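Local atomic coordinates of DNA polymerase III subunit beta (Deinococcus radiodurans, PDB entry 4TRT), a protein that probably encircles DNA as a ring-shaped, head-to-tail homodimer and tethers DNA polymerases and other proteins to it, giving them processivity. Residues 1-11 against 58-68; 75-86 against 96-107. All blocks are in the same frame, centred on the assembly; numbering follows the deposited sequence.

Contact 1: 1-11 against 58-68; sequences VMKANVTKKTL and VPAEVQQPENF. Unlike the reference sequence in segment 1-11: Val1 (reference Met).
Glu61 O is gripped twice by strand 2-7: Asn5 N donates to Glu61 O over 2.8 Å, and the CA-H of Ala4 adds a weaker contact, with Ala4 CA 3.2 Å from Glu61 O. Glu61 N returns a bond to Asn5 O, and Lys3 with Gln63 makes a second hydrogen-bonded antiparallel pair. Ala4 and Val62 form the non-hydrogen-bonded pair between them, Ala4 CB resting 3.9 Å from Val62 CG2. Strand 61-63 is thereby added to an antiparallel sheet of the N-terminal domain, in which strand 2-7 is bonded along its other edge to strand 86-92. On the face that carries Lys3, the Gln63 side chain runs alongside that of Lys3, pointing the same way. With CG between the backbone N and the carbonyl carbon (chi1 60°) and the chain extended beyond it, Gln63 NE2 reaches Val1 O at 3.1 Å, meeting the carbonyl almost end-on, with Val1 O in the plane of the Gln63 amide. Gln64 OE1 accepts from Val1 N at 2.8 Å, and a water joins Met2 N to Glu66 OE1. Met2, bent at chi2 and chi3, brings its CE to the Phe68 ring edge, 3.5 Å from Phe68 CE1. Toward helix 8-21, Val6 CG2 presses tightly on Val58 CG1, 3.4 Å away.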
loop_
_atom_site.group_PDB
_atom_site.type_symbol
_atom_site.label_atom_id
_atom_site.label_comp_id
_atom_site.label_asym_id
_atom_site.label_seq_id
_atom_site.Cartn_x
_atom_site.Cartn_y
_atom_site.Cartn_z
ATOM N N VAL A 1 -23.693 -7.460 -36.181
ATOM C CA VAL A 1 -23.311 -6.525 -35.073
ATOM C C VAL A 1 -21.799 -6.430 -35.005
ATOM O O VAL A 1 -21.092 -7.317 -35.499
ATOM C CB VAL A 1 -23.846 -7.007 -33.704
ATOM C CG1 VAL A 1 -25.371 -6.980 -33.675
ATOM C CG2 VAL A 1 -23.322 -8.391 -33.359
ATOM N N MET A 2 -21.296 -5.374 -34.376
ATOM C CA MET A 2 -19.855 -5.265 -34.141
ATOM C C MET A 2 -19.341 -6.335 -33.191
ATOM O O MET A 2 -19.900 -6.551 -32.117
ATOM C CB MET A 2 -19.460 -3.898 -33.596
ATOM C CG MET A 2 -17.959 -3.662 -33.664
ATOM S SD MET A 2 -17.106 -3.914 -32.120
ATOM C CE MET A 2 -17.399 -2.230 -31.569
ATOM N N LYS A 3 -18.242 -6.970 -33.582
ATOM C CA LYS A 3 -17.580 -7.990 -32.767
ATOM C C LYS A 3 -16.069 -7.821 -32.895
ATOM O O LYS A 3 -15.565 -7.625 -33.995
ATOM C CB LYS A 3 -17.946 -9.403 -33.206
ATOM C CG LYS A 3 -19.183 -9.977 -32.549
ATOM C CD LYS A 3 -19.629 -11.227 -33.276
ATOM C CE LYS A 3 -20.832 -11.867 -32.608
ATOM N NZ LYS A 3 -21.272 -13.087 -33.307
ATOM N N ALA A 4 -15.354 -7.894 -31.774
ATOM C CA ALA A 4 -13.902 -7.797 -31.780
ATOM C C ALA A 4 -13.280 -8.924 -30.955
ATOM O O ALA A 4 -13.811 -9.302 -29.919
ATOM C CB ALA A 4 -13.443 -6.432 -31.260
ATOM N N ASN A 5 -12.166 -9.468 -31.442
ATOM C CA ASN A 5 -11.379 -10.420 -30.668
ATOM C C ASN A 5 -10.052 -9.777 -30.325
ATOM O O ASN A 5 -9.346 -9.329 -31.204
ATOM C CB ASN A 5 -11.184 -11.722 -31.448
ATOM C CG ASN A 5 -12.433 -12.572 -31.452
ATOM O OD1 ASN A 5 -12.840 -13.121 -30.420
ATOM N ND2 ASN A 5 -13.050 -12.681 -32.602
ATOM N N VAL A 6 -9.738 -9.727 -29.042
ATOM C CA VAL A 6 -8.565 -9.033 -28.557
ATOM C C VAL A 6 -7.910 -9.864 -27.436
ATOM O O VAL A 6 -8.573 -10.648 -26.751
ATOM C CB VAL A 6 -8.950 -7.593 -28.076
ATOM C CG1 VAL A 6 -9.920 -7.635 -26.909
ATOM C CG2 VAL A 6 -7.729 -6.775 -27.704
ATOM N N THR A 7 -6.592 -9.730 -27.305
ATOM C CA THR A 7 -5.837 -10.357 -26.223
ATOM C C THR A 7 -6.097 -9.586 -24.937
ATOM O O THR A 7 -6.059 -8.354 -24.942
ATOM C CB THR A 7 -4.338 -10.357 -26.570
ATOM O OG1 THR A 7 -4.109 -11.314 -27.613
ATOM C CG2 THR A 7 -3.500 -10.712 -25.387
ATOM N N LYS A 8 -6.374 -10.294 -23.846
ATOM C CA LYS A 8 -6.623 -9.646 -22.563
ATOM C C LYS A 8 -5.415 -8.815 -22.111
ATOM O O LYS A 8 -5.589 -7.694 -21.622
ATOM C CB LYS A 8 -6.992 -10.652 -21.474
ATOM C CG LYS A 8 -7.390 -10.005 -20.152
ATOM C CD LYS A 8 -7.727 -11.017 -19.067
ATOM C CE LYS A 8 -6.482 -11.704 -18.511
ATOM N NZ LYS A 8 -6.842 -12.855 -17.658
ATOM N N LYS A 9 -4.216 -9.374 -22.270
ATOM C CA LYS A 9 -2.976 -8.725 -21.842
ATOM C C LYS A 9 -2.829 -7.346 -22.470
ATOM O O LYS A 9 -2.524 -6.367 -21.785
ATOM C CB LYS A 9 -1.763 -9.585 -22.204
ATOM C CG LYS A 9 -0.418 -8.941 -21.858
ATOM C CD LYS A 9 0.745 -9.887 -22.112
ATOM C CE LYS A 9 2.035 -9.123 -22.392
ATOM N NZ LYS A 9 2.208 -7.965 -21.464
ATOM N N THR A 10 -3.110 -7.257 -23.759
ATOM C CA THR A 10 -2.928 -6.015 -24.483
ATOM C C THR A 10 -4.037 -5.032 -24.128
ATOM O O THR A 10 -3.781 -3.841 -23.942
ATOM C CB THR A 10 -2.884 -6.251 -26.008
ATOM O OG1 THR A 10 -2.208 -7.484 -26.301
ATOM C CG2 THR A 10 -2.099 -5.155 -26.674
ATOM N N LEU A 11 -5.265 -5.518 -24.032
ATOM C CA LEU A 11 -6.380 -4.656 -23.654
ATOM C C LEU A 11 -6.189 -4.115 -22.236
ATOM O O LEU A 11 -6.474 -2.952 -21.977
ATOM C CB LEU A 11 -7.710 -5.386 -23.796
ATOM C CG LEU A 11 -9.014 -4.603 -23.549
ATOM C CD1 LEU A 11 -9.227 -3.405 -24.488
ATOM C CD2 LEU A 11 -10.134 -5.606 -23.689
ATOM N N VAL A 58 -4.965 -0.716 -29.501
ATOM C CA VAL A 58 -4.880 -2.113 -29.139
ATOM C C VAL A 58 -5.193 -2.959 -30.377
ATOM O O VAL A 58 -6.321 -2.924 -30.881
ATOM C CB VAL A 58 -5.867 -2.442 -27.999
ATOM C CG1 VAL A 58 -5.827 -3.924 -27.662
ATOM C CG2 VAL A 58 -5.550 -1.579 -26.770
ATOM N N PRO A 59 -4.205 -3.733 -30.871
ATOM C CA PRO A 59 -4.480 -4.596 -32.023
ATOM C C PRO A 59 -5.596 -5.590 -31.755
ATOM O O PRO A 59 -5.693 -6.130 -30.650
ATOM C CB PRO A 59 -3.142 -5.327 -32.249
ATOM C CG PRO A 59 -2.115 -4.379 -31.730
ATOM C CD PRO A 59 -2.764 -3.685 -30.551
ATOM N N ALA A 60 -6.447 -5.799 -32.753
ATOM C CA ALA A 60 -7.596 -6.676 -32.616
ATOM C C ALA A 60 -8.144 -7.038 -33.972
ATOM O O ALA A 60 -7.896 -6.348 -34.957
ATOM C CB ALA A 60 -8.691 -5.973 -31.804
ATOM N N GLU A 61 -8.923 -8.112 -34.022
ATOM C CA GLU A 61 -9.674 -8.426 -35.217
ATOM C C GLU A 61 -11.092 -7.963 -34.992
ATOM O O GLU A 61 -11.735 -8.396 -34.045
ATOM C CB GLU A 61 -9.606 -9.921 -35.515
ATOM C CG GLU A 61 -8.148 -10.333 -35.630
ATOM C CD GLU A 61 -7.913 -11.572 -36.456
ATOM O OE1 GLU A 61 -8.902 -12.265 -36.788
ATOM O OE2 GLU A 61 -6.725 -11.839 -36.782
ATOM N N VAL A 62 -11.568 -7.083 -35.868
ATOM C CA VAL A 62 -12.868 -6.452 -35.710
ATOM C C VAL A 62 -13.739 -6.676 -36.955
ATOM O O VAL A 62 -13.260 -6.573 -38.082
ATOM C CB VAL A 62 -12.731 -4.936 -35.490
ATOM C CG1 VAL A 62 -14.105 -4.319 -35.253
ATOM C CG2 VAL A 62 -11.807 -4.613 -34.305
ATOM N N GLN A 63 -15.019 -6.986 -36.745
ATOM C CA GLN A 63 -15.984 -7.011 -37.841
ATOM C C GLN A 63 -17.052 -5.947 -37.582
ATOM O O GLN A 63 -17.436 -5.701 -36.434
ATOM C CB GLN A 63 -16.627 -8.395 -38.014
ATOM C CG GLN A 63 -17.378 -8.877 -36.785
ATOM C CD GLN A 63 -18.393 -9.964 -37.113
ATOM O OE1 GLN A 63 -18.051 -10.986 -37.717
ATOM N NE2 GLN A 63 -19.650 -9.752 -36.703
ATOM N N GLN A 64 -17.523 -5.329 -38.656
ATOM C CA GLN A 64 -18.573 -4.313 -38.603
ATOM C C GLN A 64 -18.250 -3.223 -37.562
ATOM O O GLN A 64 -18.990 -3.041 -36.590
ATOM C CB GLN A 64 -19.940 -4.984 -38.373
ATOM C CG GLN A 64 -20.339 -5.933 -39.501
ATOM C CD GLN A 64 -21.544 -6.819 -39.177
ATOM O OE1 GLN A 64 -22.432 -6.430 -38.430
ATOM N NE2 GLN A 64 -21.581 -8.007 -39.764
ATOM N N PRO A 65 -17.127 -2.495 -37.771
ATOM C CA PRO A 65 -16.666 -1.530 -36.779
ATOM C C PRO A 65 -17.706 -0.448 -36.464
ATOM O O PRO A 65 -18.425 0.015 -37.346
ATOM C CB PRO A 65 -15.409 -0.918 -37.424
ATOM C CG PRO A 65 -15.528 -1.192 -38.873
ATOM C CD PRO A 65 -16.275 -2.488 -38.976
ATOM N N GLU A 66 -17.760 -0.074 -35.194
ATOM C CA GLU A 66 -18.701 0.905 -34.692
ATOM C C GLU A 66 -18.056 1.502 -33.444
ATOM O O GLU A 66 -17.276 0.834 -32.776
ATOM C CB GLU A 66 -20.009 0.201 -34.345
ATOM C CG GLU A 66 -21.180 1.105 -34.034
ATOM C CD GLU A 66 -22.464 0.316 -33.779
ATOM O OE1 GLU A 66 -22.513 -0.893 -34.110
ATOM O OE2 GLU A 66 -23.431 0.900 -33.248
ATOM N N ASN A 67 -18.338 2.768 -33.162
ATOM C CA ASN A 67 -17.749 3.447 -32.008
ATOM C C ASN A 67 -18.739 3.495 -30.854
ATOM O O ASN A 67 -19.945 3.481 -31.070
ATOM C CB ASN A 67 -17.326 4.863 -32.369
ATOM C CG ASN A 67 -16.362 4.916 -33.537
ATOM O OD1 ASN A 67 -15.584 3.995 -33.768
ATOM N ND2 ASN A 67 -16.411 6.004 -34.275
ATOM N N PHE A 68 -18.227 3.548 -29.633
ATOM C CA PHE A 68 -19.081 3.602 -28.449
ATOM C C PHE A 68 -18.324 4.182 -27.270
ATOM O O PHE A 68 -17.096 4.280 -27.313
ATOM C CB PHE A 68 -19.618 2.195 -28.094
ATOM C CG PHE A 68 -18.552 1.188 -27.790
ATOM C CD1 PHE A 68 -17.987 0.423 -28.807
ATOM C CD2 PHE A 68 -18.119 0.980 -26.494
ATOM C CE1 PHE A 68 -17.013 -0.523 -28.525
ATOM C CE2 PHE A 68 -17.134 0.043 -26.203
ATOM C CZ PHE A 68 -16.576 -0.711 -27.228
HETATM O O HOH W 1 -23.445 -3.290 -33.524
HETATM O O HOH W 2 -5.380 -8.340 -29.523
#

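Contact 2: 75-86 against 96-107; sequences FAQIVRNLGGEL and LSVRSGGSDFKL
Phe75 turns a ring edge to Val98, whose CG2 lies near the ring plane, 3.9 Å from Phe75 CE1, while Leu96 CD2 and Leu107 CD2 approach the same ring obliquely. The Phe105 ring has Ser103 CB in plane at its edge; Ile78 CG2 and Leu82 CD2 meet it obliquely, Ile78 CG2 being 3.8 Å from Phe105 CG. Ile78 and Leu107 reach toward each other tip to tip and are squeezed, with Ile78 CD1 only 3.3 Å from Leu107 CD1. Leu82 straddles the two strands, its CD1 4.0 Å from Val98 CG1 and its CD2 3.7 Å from Ser103 CB. Helix 72-81 thus lies against one face of an antiparallel beta hairpin, strands 95-100 and 103-108, which a type II' turn joins; helix residues 75-81 run nearly antiparallel to strand residues 103-107. That strand pairs with one of the second subunit, so the sheet continues across the dimer interface. Past the helix, the Ser100 hydroxyl donates to Leu86 O, OG to O 2.9 Å, tilted 32° from the carbonyl plane. With OG opposite the backbone N (chi1 -175°), the hydroxyl is set toward the 84-86 backbone, where Gly84 CA comes within 3.4 Å of Ser100 OG.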
loop_
_atom_site.group_PDB
_atom_site.type_symbol
_atom_site.label_atom_id
_atom_site.label_comp_id
_atom_site.label_asym_id
_atom_site.label_seq_id
_atom_site.Cartn_x
_atom_site.Cartn_y
_atom_site.Cartn_z
ATOM N N PHE A 75 -15.110 -0.698 -16.936
ATOM C CA PHE A 75 -14.680 -1.535 -18.052
ATOM C C PHE A 75 -13.287 -2.121 -17.805
ATOM O O PHE A 75 -13.062 -3.295 -18.047
ATOM C CB PHE A 75 -14.726 -0.740 -19.356
ATOM C CG PHE A 75 -14.347 -1.523 -20.589
ATOM C CD1 PHE A 75 -14.834 -2.805 -20.811
ATOM C CD2 PHE A 75 -13.559 -0.949 -21.570
ATOM C CE1 PHE A 75 -14.491 -3.511 -21.951
ATOM C CE2 PHE A 75 -13.229 -1.648 -22.726
ATOM C CZ PHE A 75 -13.692 -2.943 -22.906
ATOM N N ALA A 76 -12.379 -1.299 -17.286
ATOM C CA ALA A 76 -11.030 -1.736 -16.962
ATOM C C ALA A 76 -11.046 -2.815 -15.880
ATOM O O ALA A 76 -10.308 -3.791 -15.943
ATOM C CB ALA A 76 -10.188 -0.548 -16.504
ATOM N N GLN A 77 -11.909 -2.628 -14.893
ATOM C CA GLN A 77 -12.028 -3.572 -13.791
ATOM C C GLN A 77 -12.573 -4.916 -14.262
ATOM O O GLN A 77 -12.106 -5.976 -13.840
ATOM C CB GLN A 77 -12.914 -2.966 -12.693
ATOM C CG GLN A 77 -13.205 -3.890 -11.514
ATOM C CD GLN A 77 -14.056 -3.204 -10.457
ATOM O OE1 GLN A 77 -14.738 -2.221 -10.743
ATOM N NE2 GLN A 77 -14.014 -3.711 -9.236
ATOM N N ILE A 78 -13.598 -4.877 -15.108
ATOM C CA ILE A 78 -14.197 -6.105 -15.642
ATOM C C ILE A 78 -13.150 -6.895 -16.447
ATOM O O ILE A 78 -13.003 -8.110 -16.277
ATOM C CB ILE A 78 -15.427 -5.763 -16.498
ATOM C CG1 ILE A 78 -16.608 -5.379 -15.599
ATOM C CG2 ILE A 78 -15.793 -6.908 -17.431
ATOM C CD1 ILE A 78 -17.780 -4.797 -16.390
ATOM N N VAL A 79 -12.386 -6.193 -17.276
ATOM C CA VAL A 79 -11.391 -6.865 -18.125
ATOM C C VAL A 79 -10.269 -7.456 -17.272
ATOM O O VAL A 79 -9.888 -8.600 -17.459
ATOM C CB VAL A 79 -10.832 -5.922 -19.209
ATOM C CG1 VAL A 79 -9.692 -6.587 -20.006
ATOM C CG2 VAL A 79 -11.940 -5.493 -20.151
ATOM N N ARG A 80 -9.791 -6.693 -16.298
ATOM C CA ARG A 80 -8.781 -7.179 -15.374
ATOM C C ARG A 80 -9.191 -8.461 -14.660
ATOM O O ARG A 80 -8.370 -9.352 -14.509
ATOM C CB ARG A 80 -8.487 -6.080 -14.372
ATOM C CG ARG A 80 -7.573 -6.415 -13.204
ATOM C CD ARG A 80 -7.441 -5.216 -12.278
ATOM N NE ARG A 80 -7.311 -3.981 -13.033
ATOM C CZ ARG A 80 -8.059 -2.883 -12.890
ATOM N NH1 ARG A 80 -9.019 -2.791 -11.979
ATOM N NH2 ARG A 80 -7.813 -1.839 -13.665
ATOM N N ASN A 81 -10.458 -8.551 -14.254
ATOM C CA ASN A 81 -10.958 -9.689 -13.496
ATOM C C ASN A 81 -11.266 -10.926 -14.340
ATOM O O ASN A 81 -11.549 -11.988 -13.794
ATOM C CB ASN A 81 -12.230 -9.290 -12.721
ATOM C CG ASN A 81 -11.953 -8.325 -11.580
ATOM O OD1 ASN A 81 -10.819 -8.219 -11.100
ATOM N ND2 ASN A 81 -12.997 -7.625 -11.118
ATOM N N LEU A 82 -11.255 -10.792 -15.660
ATOM C CA LEU A 82 -11.550 -11.917 -16.522
ATOM C C LEU A 82 -10.460 -12.985 -16.367
ATOM O O LEU A 82 -9.279 -12.674 -16.178
ATOM C CB LEU A 82 -11.662 -11.503 -17.979
ATOM C CG LEU A 82 -12.873 -10.723 -18.429
ATOM C CD1 LEU A 82 -12.648 -10.362 -19.888
ATOM C CD2 LEU A 82 -14.168 -11.508 -18.288
ATOM N N GLY A 83 -10.885 -14.234 -16.418
ATOM C CA GLY A 83 -9.986 -15.370 -16.248
ATOM C C GLY A 83 -9.142 -15.681 -17.469
ATOM O O GLY A 83 -7.913 -15.824 -17.358
ATOM N N GLY A 84 -9.769 -15.788 -18.635
ATOM C CA GLY A 84 -9.067 -16.309 -19.820
ATOM C C GLY A 84 -8.059 -15.329 -20.396
ATOM O O GLY A 84 -7.888 -14.230 -19.865
ATOM N N GLU A 85 -7.380 -15.722 -21.475
ATOM C CA GLU A 85 -6.415 -14.840 -22.147
ATOM C C GLU A 85 -6.966 -14.129 -23.383
ATOM O O GLU A 85 -6.350 -13.182 -23.854
ATOM C CB GLU A 85 -5.134 -15.593 -22.504
ATOM C CG GLU A 85 -4.304 -15.982 -21.289
ATOM C CD GLU A 85 -4.015 -14.839 -20.302
ATOM O OE1 GLU A 85 -4.041 -13.633 -20.668
ATOM O OE2 GLU A 85 -3.764 -15.163 -19.122
ATOM N N LEU A 86 -8.102 -14.592 -23.912
ATOM C CA LEU A 86 -8.663 -14.025 -25.120
ATOM C C LEU A 86 -10.063 -13.484 -24.825
ATOM O O LEU A 86 -10.900 -14.167 -24.194
ATOM C CB LEU A 86 -8.679 -15.032 -26.275
ATOM C CG LEU A 86 -7.335 -15.622 -26.725
ATOM C CD1 LEU A 86 -7.584 -16.631 -27.843
ATOM C CD2 LEU A 86 -6.322 -14.576 -27.172
ATOM N N LEU A 96 -22.648 -3.385 -24.454
ATOM C CA LEU A 96 -21.376 -4.026 -24.783
ATOM C C LEU A 96 -21.234 -5.353 -24.037
ATOM O O LEU A 96 -21.234 -5.392 -22.797
ATOM C CB LEU A 96 -20.197 -3.138 -24.417
ATOM C CG LEU A 96 -18.817 -3.738 -24.746
ATOM C CD1 LEU A 96 -18.619 -3.664 -26.255
ATOM C CD2 LEU A 96 -17.679 -3.049 -24.003
ATOM N N SER A 97 -21.092 -6.439 -24.789
ATOM C CA SER A 97 -20.838 -7.741 -24.196
ATOM C C SER A 97 -19.326 -7.983 -24.122
ATOM O O SER A 97 -18.595 -7.698 -25.080
ATOM C CB SER A 97 -21.536 -8.831 -24.999
ATOM O OG SER A 97 -22.933 -8.675 -24.873
ATOM N N VAL A 98 -18.860 -8.486 -22.981
ATOM C CA VAL A 98 -17.431 -8.752 -22.777
ATOM C C VAL A 98 -17.341 -10.202 -22.286
ATOM O O VAL A 98 -17.872 -10.533 -21.201
ATOM C CB VAL A 98 -16.816 -7.800 -21.734
ATOM C CG1 VAL A 98 -15.308 -7.985 -21.653
ATOM C CG2 VAL A 98 -17.172 -6.341 -22.024
ATOM N N ARG A 99 -16.750 -11.067 -23.113
ATOM C CA ARG A 99 -16.824 -12.516 -22.922
ATOM C C ARG A 99 -15.456 -13.152 -22.945
ATOM O O ARG A 99 -14.613 -12.796 -23.767
ATOM C CB ARG A 99 -17.640 -13.197 -24.038
ATOM C CG ARG A 99 -19.109 -12.854 -24.032
ATOM C CD ARG A 99 -19.869 -13.710 -25.027
ATOM N NE ARG A 99 -21.252 -13.269 -25.105
ATOM C CZ ARG A 99 -21.769 -12.479 -26.044
ATOM N NH1 ARG A 99 -21.044 -12.039 -27.060
ATOM N NH2 ARG A 99 -23.056 -12.149 -25.971
ATOM N N SER A 100 -15.268 -14.114 -22.053
ATOM C CA SER A 100 -14.105 -15.001 -22.084
ATOM C C SER A 100 -14.483 -16.272 -21.315
ATOM O O SER A 100 -14.904 -16.198 -20.161
ATOM C CB SER A 100 -12.883 -14.338 -21.448
ATOM O OG SER A 100 -11.750 -15.182 -21.604
ATOM N N GLY A 101 -14.387 -17.415 -21.990
ATOM C CA GLY A 101 -14.784 -18.702 -21.433
ATOM C C GLY A 101 -16.192 -18.675 -20.850
ATOM O O GLY A 101 -17.151 -18.381 -21.551
ATOM N N GLY A 102 -16.308 -18.986 -19.564
ATOM C CA GLY A 102 -17.596 -19.030 -18.897
ATOM C C GLY A 102 -18.109 -17.656 -18.464
ATOM O O GLY A 102 -19.247 -17.558 -18.009
ATOM N N SER A 103 -17.278 -16.614 -18.598
ATOM C CA SER A 103 -17.627 -15.264 -18.177
ATOM C C SER A 103 -18.347 -14.510 -19.293
ATOM O O SER A 103 -17.875 -14.478 -20.427
ATOM C CB SER A 103 -16.372 -14.454 -17.806
ATOM O OG SER A 103 -15.791 -14.929 -16.612
ATOM N N ASP A 104 -19.458 -13.874 -18.952
ATOM C CA ASP A 104 -20.236 -13.065 -19.905
ATOM C C ASP A 104 -20.703 -11.820 -19.170
ATOM O O ASP A 104 -21.546 -11.920 -18.293
ATOM C CB ASP A 104 -21.442 -13.877 -20.409
ATOM C CG ASP A 104 -22.206 -13.188 -21.537
ATOM O OD1 ASP A 104 -21.907 -12.027 -21.898
ATOM O OD2 ASP A 104 -23.144 -13.821 -22.062
ATOM N N PHE A 105 -20.113 -10.672 -19.500
ATOM C CA PHE A 105 -20.403 -9.412 -18.835
ATOM C C PHE A 105 -21.091 -8.493 -19.844
ATOM O O PHE A 105 -20.741 -8.496 -21.009
ATOM C CB PHE A 105 -19.099 -8.781 -18.296
ATOM C CG PHE A 105 -18.596 -9.427 -17.040
ATOM C CD1 PHE A 105 -18.035 -10.689 -17.067
ATOM C CD2 PHE A 105 -18.716 -8.785 -15.824
ATOM C CE1 PHE A 105 -17.607 -11.304 -15.893
ATOM C CE2 PHE A 105 -18.265 -9.373 -14.660
ATOM C CZ PHE A 105 -17.732 -10.641 -14.691
ATOM N N LYS A 106 -22.087 -7.736 -19.396
ATOM C CA LYS A 106 -22.764 -6.741 -20.230
ATOM C C LYS A 106 -22.613 -5.381 -19.584
ATOM O O LYS A 106 -22.956 -5.232 -18.420
ATOM C CB LYS A 106 -24.275 -7.017 -20.351
ATOM C CG LYS A 106 -24.696 -8.440 -20.647
ATOM C CD LYS A 106 -24.232 -8.936 -21.996
ATOM C CE LYS A 106 -24.963 -10.227 -22.347
ATOM N NZ LYS A 106 -24.248 -11.011 -23.384
ATOM N N LEU A 107 -22.116 -4.396 -20.329
ATOM C CA LEU A 107 -22.079 -3.006 -19.870
ATOM C C LEU A 107 -23.010 -2.134 -20.718
ATOM O O LEU A 107 -22.992 -2.209 -21.952
ATOM C CB LEU A 107 -20.677 -2.408 -20.000
ATOM C CG LEU A 107 -19.545 -2.783 -19.069
ATOM C CD1 LEU A 107 -19.185 -4.237 -19.335
ATOM C CD2 LEU A 107 -18.351 -1.869 -19.325
#

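Overall arrangement
From the N terminus the chain forms strand 2-7 and helix 8-21, passes through strands 33-38, 42-48 and 52-59, and returns at 58-68, where contact 1 closes a loop with 46 residues between its two segments. Contact 2 opens only afterwards, with helix 72-81, and closes a much shorter loop spanning strand 86-92, so the two lie in series and neither encloses the other. Strand 86-92 runs between strands 2-7 and 95-100, linking both contacts in one antiparallel sheet of the N-terminal domain. Contact 1 supplies one border of it, contact 2 the border continued by the second subunit. They also meet directly: Lys8 NZ probably hydrogen-bonds to Leu82 O and Gly84 O.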